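Local coordinates for aminopeptidase (Aneurinibacillus sp. AM-1, PDB 5IB9), which is a zinc-dependent enzyme of peptidase family M28 that probably removes amino acids from the N-terminal ends of peptides, at residues Thr324-Ala329 with Tyr397-Pro402. Numbering follows the deposited sequence.
Sequences TDLGAA and YQAARP
Gln398 reaches Ala329 because its CG stands anti to the backbone N (chi1 -179°) and the chain stays extended beyond it, while Leu326 leans to meet it with CG set beside its own backbone N (chi1 -76°). The leucine branch lies slantwise across the glutamine chain, its CD2 methyl against the glutamine from CB through to the amide carbon CD, 3.8 Å from Gln398 CG. Its other branch approaches the neighbouring alanine more loosely, with CD1 4.5 Å from Ala399 CB. At the far end of the glutamine, the CB of Ala329 sits 3.7 Å from Gln398 OE1 and 4.1 Å from Gln398 NE2. No hydrogen bond joins the two segments; their nearest CA atoms, of Leu326 and Gln398, remain 7.3 Å apart. The example illustrates how a buried amide can pack against aliphatic groups when its polar atoms are satisfied by others: OE1 is hydrogen-bonded to Arg333, one turn beyond Ala329, and NE2 to the carbonyl of Val406, which together should fix the amide's rotation. With an alanine here instead of Gln398, Arg333 and the Val406 carbonyl would probably lose these partners, and a gap would be likely to open beside Leu326 CD2. Leu405, Ile407 and Phe298 of strand 294-300 also touch Leu326, while Ile295 of the same strand meets Ala399. Away from the annotated zinc and inhibitor sites, this is helix-to-helix packing in the alpha/beta peptidase fold of family M28, joining helix 322-334 to the C-terminal end of helix 382-400 beside strand 294-300.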
# COMPACT_ATOMS: atom_id res chain seq x y z
N THR A 324 -2.18 -12.04 -25.33
CA THR A 324 -3.18 -12.84 -26.06
C THR A 324 -2.66 -13.15 -27.46
O THR A 324 -2.99 -14.26 -28.00
CB THR A 324 -4.59 -12.26 -26.14
OG1 THR A 324 -4.54 -11.02 -26.91
CG2 THR A 324 -5.11 -11.99 -24.74
N ASP A 325 -1.84 -12.29 -28.08
CA ASP A 325 -1.26 -12.65 -29.39
C ASP A 325 -0.35 -13.87 -29.29
O ASP A 325 -0.34 -14.76 -30.17
CB ASP A 325 -0.48 -11.46 -29.98
CG ASP A 325 -1.35 -10.35 -30.44
OD1 ASP A 325 -2.54 -10.50 -30.67
OD2 ASP A 325 -0.76 -9.24 -30.64
N LEU A 326 0.48 -13.92 -28.22
CA LEU A 326 1.44 -15.03 -28.06
C LEU A 326 0.65 -16.32 -27.70
O LEU A 326 1.00 -17.37 -28.21
CB LEU A 326 2.45 -14.75 -26.94
CG LEU A 326 3.54 -13.74 -27.36
CD1 LEU A 326 4.23 -13.17 -26.03
CD2 LEU A 326 4.54 -14.28 -28.46
N GLY A 327 -0.41 -16.19 -26.85
CA GLY A 327 -1.21 -17.36 -26.45
C GLY A 327 -1.94 -17.88 -27.69
O GLY A 327 -1.92 -19.14 -27.89
N ALA A 328 -2.47 -16.98 -28.53
CA ALA A 328 -3.16 -17.43 -29.73
C ALA A 328 -2.20 -18.03 -30.68
O ALA A 328 -2.54 -19.07 -31.32
CB ALA A 328 -3.93 -16.29 -30.42
N ALA A 329 -1.01 -17.50 -30.86
CA ALA A 329 -0.02 -18.03 -31.80
C ALA A 329 0.38 -19.44 -31.34
O ALA A 329 0.26 -20.39 -32.09
CB ALA A 329 1.27 -17.20 -31.84
N TYR A 397 7.95 -18.94 -24.48
CA TYR A 397 9.25 -19.20 -25.13
C TYR A 397 9.31 -18.62 -26.50
O TYR A 397 10.42 -18.37 -27.03
CB TYR A 397 9.37 -20.72 -25.23
CG TYR A 397 10.71 -21.21 -25.70
CD1 TYR A 397 11.85 -20.93 -24.94
CD2 TYR A 397 10.81 -21.98 -26.81
CE1 TYR A 397 13.14 -21.47 -25.30
CE2 TYR A 397 12.09 -22.49 -27.20
CZ TYR A 397 13.20 -22.21 -26.47
OH TYR A 397 14.48 -22.74 -26.92
N GLN A 398 8.16 -18.38 -27.16
CA GLN A 398 8.23 -17.70 -28.45
C GLN A 398 9.00 -16.35 -28.29
O GLN A 398 9.74 -15.93 -29.17
CB GLN A 398 6.84 -17.39 -28.99
CG GLN A 398 6.80 -16.67 -30.40
CD GLN A 398 5.51 -16.86 -31.12
OE1 GLN A 398 4.73 -17.80 -30.81
NE2 GLN A 398 5.22 -15.98 -32.08
N ALA A 399 8.80 -15.67 -27.15
CA ALA A 399 9.59 -14.43 -26.88
C ALA A 399 10.88 -14.80 -26.16
O ALA A 399 11.98 -14.23 -26.55
CB ALA A 399 8.72 -13.45 -25.97
N ALA A 400 10.93 -15.74 -25.22
CA ALA A 400 12.11 -15.87 -24.37
C ALA A 400 13.23 -16.63 -25.08
O ALA A 400 14.40 -16.58 -24.64
CB ALA A 400 11.83 -16.56 -23.05
N ARG A 401 12.89 -17.43 -26.12
CA ARG A 401 14.04 -18.17 -26.83
C ARG A 401 15.01 -17.17 -27.44
O ARG A 401 14.71 -16.08 -27.83
CB ARG A 401 13.45 -19.08 -27.90
CG ARG A 401 12.85 -18.30 -29.10
CD ARG A 401 11.99 -19.44 -29.79
NE ARG A 401 12.25 -19.45 -31.20
CZ ARG A 401 11.44 -18.92 -32.11
NH1 ARG A 401 10.30 -18.35 -31.74
NH2 ARG A 401 11.77 -18.97 -33.39
N PRO A 402 16.28 -17.56 -27.62
CA PRO A 402 17.20 -16.57 -28.15
C PRO A 402 16.78 -16.15 -29.58
O PRO A 402 16.40 -17.00 -30.41
CB PRO A 402 18.52 -17.34 -28.16
CG PRO A 402 18.36 -18.45 -27.05
CD PRO A 402 16.89 -18.82 -27.15